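Long-range contact in putative oxidoreductase (Salmonella enterica subsp. enterica serovar Typhimurium, PDB 3NX4), which binds NADP and probably reduces acryloyl-CoA with NADPH, as an oxidoreductase of the medium-chain dehydrogenase/reductase family: residues T126-D140 / S267-R281. Residues are numbered along the deposited sequence; the frame is centred on the assembly and turned at random.
Sequences TAGFTAMLCVMALED and SVMTPPARRAEAWAR. With NAP (NADP nicotinamide-adenine-dinucleotide phosphate), chain C.
F129 and the indole of W279 lie near parallel but slid apart, barely overlapping; CD1 of F129 is 3.4 Å above the indole plane near its rim, and the F129 ring is turned 24° from the plane of the five-membered ring. CG of F129 is anti to the backbone N (chi1 173°), which carries the ring into the other segment; S267 and T270 meet it at its edge, and CZ lies over one face of the R275 guanidinium. The methyl of A278 is a knob among F129, M132, L133 and M136. In return M136 fits among R274, E277, A278 and R281, its chain bent at chi3 (60°) to lay CE over the centre of the R274 guanidinium, 3.6 Å above the plane. At the outer end R281 grips E139 end-on, NH1 to OE1 (2.8 Å) and NH2 to OE2 (2.9 Å), the two groups nearly coplanar and both oxygens using syn lone pairs. M132 CE covers one face of this guanidinium, whose NE bridges to D285. R274 reaches D140 through a weak, bent bond, NH2 to OD2, and shares water 2 with the carbonyl of L133.

The axes of 126-140 and 272-281, parts of helices 118-140 and 272-285, pass 9.4 Å apart, nearly at right angles, beside the cofactor cleft between the Rossmann-type nucleotide-binding domain and the GroES-like domain. S267, following strand 261-264, the outermost strand of the parallel sheet within this chain, gives both N (2.7 Å) and OG to NADP O7N, thereby holding the nicotinamide carboxamide. T130 OG1 approaches C4N, the hydride-carrying carbon, to 3.1 Å; it donates to T126 O, which also accepts T130 N from the opposite face. Water 1 bridges T126 OG1 and S267 OG, while D64 is hydrogen-bonded to T126 OG1. Behind S267, R275 NE and NH2 converge on T270 O, tying the loop to the first turn of its helix.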
loop_
_atom_site.group_PDB
_atom_site.type_symbol
_atom_site.label_atom_id
_atom_site.label_comp_id
_atom_site.label_asym_id
_atom_site.label_seq_id
_atom_site.Cartn_x
_atom_site.Cartn_y
_atom_site.Cartn_z
ATOM N N THR A 126 -8.131 16.126 14.950
ATOM C CA THR A 126 -7.303 15.459 13.956
ATOM C C THR A 126 -7.340 13.932 14.105
ATOM O O THR A 126 -7.362 13.219 13.117
ATOM C CB THR A 126 -5.846 15.962 14.010
ATOM O OG1 THR A 126 -5.778 17.261 13.421
ATOM C CG2 THR A 126 -4.926 15.045 13.226
ATOM N N ALA A 127 -7.352 13.438 15.339
ATOM C CA ALA A 127 -7.328 11.995 15.582
ATOM C C ALA A 127 -8.523 11.315 14.932
ATOM O O ALA A 127 -8.374 10.336 14.201
ATOM C CB ALA A 127 -7.309 11.695 17.105
ATOM N N GLY A 128 -9.715 11.830 15.213
ATOM C CA GLY A 128 -10.939 11.241 14.699
ATOM C C GLY A 128 -11.114 11.449 13.198
ATOM O O GLY A 128 -11.600 10.568 12.491
ATOM N N PHE A 129 -10.725 12.621 12.710
ATOM C CA PHE A 129 -10.749 12.897 11.278
ATOM C C PHE A 129 -9.853 11.889 10.548
ATOM O O PHE A 129 -10.244 11.304 9.541
ATOM C CB PHE A 129 -10.293 14.346 11.049
ATOM C CG PHE A 129 -10.103 14.725 9.606
ATOM C CD1 PHE A 129 -11.194 15.063 8.805
ATOM C CD2 PHE A 129 -8.826 14.819 9.069
ATOM C CE1 PHE A 129 -11.015 15.435 7.476
ATOM C CE2 PHE A 129 -8.636 15.209 7.736
ATOM C CZ PHE A 129 -9.733 15.507 6.940
ATOM N N THR A 130 -8.665 11.661 11.096
ATOM C CA THR A 130 -7.754 10.633 10.603
ATOM C C THR A 130 -8.349 9.203 10.642
ATOM O O THR A 130 -8.194 8.429 9.697
ATOM C CB THR A 130 -6.443 10.669 11.407
ATOM O OG1 THR A 130 -5.861 11.973 11.294
ATOM C CG2 THR A 130 -5.449 9.631 10.876
ATOM N N ALA A 131 -9.000 8.838 11.737
ATOM C CA ALA A 131 -9.620 7.514 11.814
ATOM C C ALA A 131 -10.627 7.366 10.682
ATOM O O ALA A 131 -10.738 6.294 10.063
ATOM C CB ALA A 131 -10.313 7.320 13.140
HETATM N N MSE A 132 -11.367 8.449 10.422
HETATM C CA MSE A 132 -12.371 8.422 9.369
HETATM C C MSE A 132 -11.702 8.228 7.999
HETATM O O MSE A 132 -12.164 7.430 7.181
HETATM C CB MSE A 132 -13.222 9.693 9.384
HETATM C CG MSE A 132 -14.433 9.615 8.467
HETATM SE SE MSE A 132 -15.811 8.347 9.091
HETATM C CE MSE A 132 -15.752 7.220 7.640
ATOM N N LEU A 133 -10.625 8.965 7.739
ATOM C CA LEU A 133 -9.876 8.754 6.502
ATOM C C LEU A 133 -9.384 7.303 6.371
ATOM O O LEU A 133 -9.336 6.772 5.257
ATOM C CB LEU A 133 -8.707 9.725 6.393
ATOM C CG LEU A 133 -9.106 11.200 6.280
ATOM C CD1 LEU A 133 -7.872 12.077 6.409
ATOM C CD2 LEU A 133 -9.843 11.481 4.962
ATOM N N CYS A 134 -9.015 6.669 7.495
ATOM C CA CYS A 134 -8.527 5.284 7.455
ATOM C C CYS A 134 -9.652 4.326 7.127
ATOM O O CYS A 134 -9.494 3.421 6.323
ATOM C CB CYS A 134 -7.896 4.877 8.789
ATOM S SG CYS A 134 -6.328 5.683 9.131
ATOM N N VAL A 135 -10.802 4.533 7.751
ATOM C CA VAL A 135 -11.972 3.732 7.429
ATOM C C VAL A 135 -12.337 3.884 5.939
ATOM O O VAL A 135 -12.670 2.912 5.261
ATOM C CB VAL A 135 -13.148 4.130 8.333
ATOM C CG1 VAL A 135 -14.441 3.503 7.842
ATOM C CG2 VAL A 135 -12.839 3.725 9.797
HETATM N N MSE A 136 -12.252 5.102 5.420
HETATM C CA MSE A 136 -12.580 5.324 4.015
HETATM C C MSE A 136 -11.597 4.611 3.068
HETATM O O MSE A 136 -11.981 4.125 1.999
HETATM C CB MSE A 136 -12.660 6.826 3.734
HETATM C CG MSE A 136 -13.923 7.452 4.319
HETATM SE SE MSE A 136 -13.868 9.429 4.316
HETATM C CE MSE A 136 -13.670 9.751 2.425
ATOM N N ALA A 137 -10.335 4.534 3.479
ATOM C CA ALA A 137 -9.324 3.780 2.736
ATOM C C ALA A 137 -9.664 2.291 2.664
ATOM O O ALA A 137 -9.537 1.668 1.610
ATOM C CB ALA A 137 -7.946 3.981 3.359
ATOM N N LEU A 138 -10.087 1.712 3.783
ATOM C CA LEU A 138 -10.508 0.314 3.775
ATOM C C LEU A 138 -11.678 0.123 2.818
ATOM O O LEU A 138 -11.718 -0.842 2.050
ATOM C CB LEU A 138 -10.903 -0.141 5.186
ATOM C CG LEU A 138 -9.792 -0.175 6.238
ATOM C CD1 LEU A 138 -10.311 -0.817 7.527
ATOM C CD2 LEU A 138 -8.580 -0.935 5.740
ATOM N N GLU A 139 -12.636 1.050 2.868
ATOM C CA GLU A 139 -13.765 1.023 1.943
ATOM C C GLU A 139 -13.326 1.128 0.469
ATOM O O GLU A 139 -13.832 0.395 -0.390
ATOM C CB GLU A 139 -14.771 2.131 2.288
ATOM C CG GLU A 139 -15.493 1.893 3.590
ATOM C CD GLU A 139 -16.362 3.068 4.035
ATOM O OE1 GLU A 139 -16.248 4.172 3.451
ATOM O OE2 GLU A 139 -17.166 2.877 4.974
ATOM N N ASP A 140 -12.405 2.045 0.177
ATOM C CA ASP A 140 -11.825 2.162 -1.163
ATOM C C ASP A 140 -11.238 0.826 -1.628
ATOM O O ASP A 140 -11.229 0.514 -2.817
ATOM C CB ASP A 140 -10.702 3.210 -1.184
ATOM C CG ASP A 140 -11.216 4.642 -1.068
ATOM O OD1 ASP A 140 -12.442 4.865 -1.197
ATOM O OD2 ASP A 140 -10.378 5.550 -0.863
ATOM N N SER A 267 -3.458 13.349 7.218
ATOM C CA SER A 267 -4.591 14.215 7.540
ATOM C C SER A 267 -4.274 15.686 7.280
ATOM O O SER A 267 -5.178 16.514 7.173
ATOM C CB SER A 267 -4.962 14.069 9.012
ATOM O OG SER A 267 -3.937 14.613 9.826
ATOM N N VAL A 268 -2.991 16.008 7.198
ATOM C CA VAL A 268 -2.566 17.399 7.184
ATOM C C VAL A 268 -3.041 18.154 5.951
ATOM O O VAL A 268 -3.589 19.255 6.060
ATOM C CB VAL A 268 -1.041 17.510 7.245
ATOM C CG1 VAL A 268 -0.613 18.973 7.176
ATOM C CG2 VAL A 268 -0.511 16.833 8.504
HETATM N N MSE A 269 -2.850 17.536 4.788
HETATM C CA MSE A 269 -3.072 18.200 3.513
HETATM C C MSE A 269 -4.240 17.611 2.723
HETATM O O MSE A 269 -4.322 17.785 1.513
HETATM C CB MSE A 269 -1.800 18.129 2.672
HETATM C CG MSE A 269 -0.543 18.622 3.381
HETATM SE SE MSE A 269 0.891 18.992 2.092
HETATM C CE MSE A 269 -0.079 20.178 0.886
ATOM N N THR A 270 -5.133 16.912 3.406
ATOM C CA THR A 270 -6.298 16.310 2.760
ATOM C C THR A 270 -7.067 17.343 1.933
ATOM O O THR A 270 -7.503 18.360 2.465
ATOM C CB THR A 270 -7.229 15.713 3.838
ATOM O OG1 THR A 270 -6.452 14.891 4.708
ATOM C CG2 THR A 270 -8.336 14.879 3.222
ATOM N N PRO A 271 -7.236 17.091 0.620
ATOM C CA PRO A 271 -7.922 18.081 -0.233
ATOM C C PRO A 271 -9.386 18.306 0.179
ATOM O O PRO A 271 -9.993 17.442 0.828
ATOM C CB PRO A 271 -7.816 17.481 -1.645
ATOM C CG PRO A 271 -7.515 16.045 -1.443
ATOM C CD PRO A 271 -6.758 15.928 -0.145
ATOM N N PRO A 272 -9.952 19.459 -0.200
ATOM C CA PRO A 272 -11.232 19.913 0.358
ATOM C C PRO A 272 -12.386 18.936 0.151
ATOM O O PRO A 272 -13.190 18.781 1.064
ATOM C CB PRO A 272 -11.499 21.229 -0.397
ATOM C CG PRO A 272 -10.155 21.671 -0.876
ATOM C CD PRO A 272 -9.427 20.402 -1.206
ATOM N N ALA A 273 -12.478 18.305 -1.017
ATOM C CA ALA A 273 -13.586 17.391 -1.287
ATOM C C ALA A 273 -13.560 16.177 -0.355
ATOM O O ALA A 273 -14.580 15.809 0.229
ATOM C CB ALA A 273 -13.579 16.934 -2.746
ATOM N N ARG A 274 -12.403 15.543 -0.224
ATOM C CA ARG A 274 -12.316 14.371 0.641
ATOM C C ARG A 274 -12.463 14.771 2.107
ATOM O O ARG A 274 -13.072 14.055 2.907
ATOM C CB ARG A 274 -11.003 13.618 0.434
ATOM C CG ARG A 274 -10.981 12.253 1.135
ATOM C CD ARG A 274 -9.892 11.387 0.547
ATOM N NE ARG A 274 -9.907 9.998 1.002
ATOM C CZ ARG A 274 -10.674 9.042 0.480
ATOM N NH1 ARG A 274 -11.518 9.327 -0.502
ATOM N NH2 ARG A 274 -10.594 7.796 0.934
ATOM N N ARG A 275 -11.900 15.925 2.450
ATOM C CA ARG A 275 -11.955 16.428 3.819
ATOM C C ARG A 275 -13.412 16.678 4.223
ATOM O O ARG A 275 -13.850 16.265 5.302
ATOM C CB ARG A 275 -11.112 17.702 3.917
ATOM C CG ARG A 275 -11.154 18.419 5.250
ATOM C CD ARG A 275 -10.256 19.655 5.229
ATOM N NE ARG A 275 -8.858 19.375 4.879
ATOM C CZ ARG A 275 -7.886 19.208 5.774
ATOM N NH1 ARG A 275 -8.161 19.248 7.074
ATOM N NH2 ARG A 275 -6.642 18.982 5.378
ATOM N N ALA A 276 -14.173 17.325 3.336
ATOM C CA ALA A 276 -15.593 17.575 3.581
ATOM C C ALA A 276 -16.379 16.269 3.702
ATOM O O ALA A 276 -17.266 16.149 4.539
ATOM C CB ALA A 276 -16.188 18.453 2.477
ATOM N N GLU A 277 -16.060 15.287 2.864
ATOM C CA GLU A 277 -16.713 13.987 2.932
ATOM C C GLU A 277 -16.468 13.327 4.295
ATOM O O GLU A 277 -17.370 12.754 4.900
ATOM C CB GLU A 277 -16.186 13.098 1.810
ATOM C CG GLU A 277 -16.883 11.762 1.657
ATOM C CD GLU A 277 -16.319 10.947 0.498
ATOM O OE1 GLU A 277 -15.376 11.426 -0.172
ATOM O OE2 GLU A 277 -16.818 9.828 0.257
ATOM N N ALA A 278 -15.231 13.405 4.772
ATOM C CA ALA A 278 -14.890 12.757 6.035
ATOM C C ALA A 278 -15.741 13.348 7.167
ATOM O O ALA A 278 -16.323 12.614 7.968
ATOM C CB ALA A 278 -13.405 12.899 6.331
ATOM N N TRP A 279 -15.829 14.676 7.226
ATOM C CA TRP A 279 -16.616 15.320 8.283
ATOM C C TRP A 279 -18.084 14.907 8.208
ATOM O O TRP A 279 -18.689 14.553 9.209
ATOM C CB TRP A 279 -16.453 16.853 8.265
ATOM C CG TRP A 279 -15.146 17.272 8.855
ATOM C CD1 TRP A 279 -14.064 17.768 8.182
ATOM C CD2 TRP A 279 -14.752 17.169 10.235
ATOM N NE1 TRP A 279 -13.033 18.004 9.060
ATOM C CE2 TRP A 279 -13.424 17.638 10.324
ATOM C CE3 TRP A 279 -15.399 16.743 11.404
ATOM C CZ2 TRP A 279 -12.731 17.697 11.533
ATOM C CZ3 TRP A 279 -14.703 16.799 12.618
ATOM C CH2 TRP A 279 -13.383 17.271 12.668
ATOM N N ALA A 280 -18.648 14.931 7.008
ATOM C CA ALA A 280 -20.017 14.472 6.827
ATOM C C ALA A 280 -20.198 13.021 7.309
ATOM O O ALA A 280 -21.204 12.697 7.932
ATOM C CB ALA A 280 -20.430 14.614 5.368
ATOM N N ARG A 281 -19.228 12.152 7.025
ATOM C CA ARG A 281 -19.323 10.742 7.444
ATOM C C ARG A 281 -19.232 10.600 8.967
ATOM O O ARG A 281 -19.951 9.802 9.572
ATOM C CB ARG A 281 -18.238 9.877 6.775
ATOM C CG ARG A 281 -18.488 9.553 5.276
ATOM C CD ARG A 281 -19.559 8.485 5.077
ATOM N NE ARG A 281 -19.305 7.263 5.855
ATOM C CZ ARG A 281 -18.564 6.238 5.436
ATOM N NH1 ARG A 281 -18.001 6.276 4.237
ATOM N NH2 ARG A 281 -18.393 5.166 6.214
HETATM P PA NAP C . -2.343 8.368 21.001
HETATM O O1A NAP C . -3.646 8.811 21.523
HETATM O O2A NAP C . -1.154 8.613 21.834
HETATM O O5B NAP C . -2.420 6.832 20.566
HETATM C C5B NAP C . -1.229 6.131 20.338
HETATM C C4B NAP C . -1.463 4.745 20.921
HETATM O O4B NAP C . -0.400 3.913 20.543
HETATM C C3B NAP C . -1.492 4.750 22.451
HETATM O O3B NAP C . -2.818 4.890 22.926
HETATM C C2B NAP C . -0.939 3.383 22.803
HETATM O O2B NAP C . -2.022 2.484 22.806
HETATM C C1B NAP C . -0.063 3.038 21.611
HETATM N N9A NAP C . 1.365 3.234 21.902
HETATM C C8A NAP C . 1.953 4.315 22.512
HETATM N N7A NAP C . 3.290 4.094 22.553
HETATM C C5A NAP C . 3.556 2.908 21.969
HETATM C C6A NAP C . 4.735 2.208 21.749
HETATM N N6A NAP C . 5.906 2.695 22.141
HETATM N N1A NAP C . 4.683 0.994 21.110
HETATM C C2A NAP C . 3.475 0.472 20.700
HETATM N N3A NAP C . 2.304 1.165 20.927
HETATM C C4A NAP C . 2.350 2.361 21.554
HETATM O O3 NAP C . -2.061 9.092 19.584
HETATM P PN NAP C . -3.095 9.555 18.450
HETATM O O1N NAP C . -3.378 11.003 18.571
HETATM O O2N NAP C . -4.219 8.590 18.480
HETATM O O5D NAP C . -2.166 9.291 17.161
HETATM C C5D NAP C . -1.758 7.973 16.883
HETATM C C4D NAP C . -0.615 7.994 15.880
HETATM O O4D NAP C . -1.108 8.498 14.663
HETATM C C3D NAP C . 0.499 8.932 16.314
HETATM O O3D NAP C . 1.739 8.382 15.924
HETATM C C2D NAP C . 0.238 10.199 15.533
HETATM O O2D NAP C . 1.430 10.894 15.262
HETATM C C1D NAP C . -0.355 9.623 14.263
HETATM N N1N NAP C . -1.230 10.548 13.532
HETATM C C2N NAP C . -0.871 10.896 12.262
HETATM C C3N NAP C . -1.661 11.749 11.498
HETATM C C7N NAP C . -1.506 11.669 10.004
HETATM O O7N NAP C . -1.693 12.814 9.214
HETATM N N7N NAP C . -1.187 10.497 9.466
HETATM C C4N NAP C . -2.840 12.251 12.050
HETATM C C5N NAP C . -3.202 11.883 13.353
HETATM C C6N NAP C . -2.388 11.018 14.083
HETATM P P2B NAP C . -2.063 1.240 23.846
HETATM O O1X NAP C . -3.471 0.708 23.834
HETATM O O2X NAP C . -1.106 0.166 23.387
HETATM O O3X NAP C . -1.685 1.758 25.207
HETATM O O HOH W 1 -4.087 17.288 11.025
HETATM O O HOH W 2 -8.497 7.861 2.889
#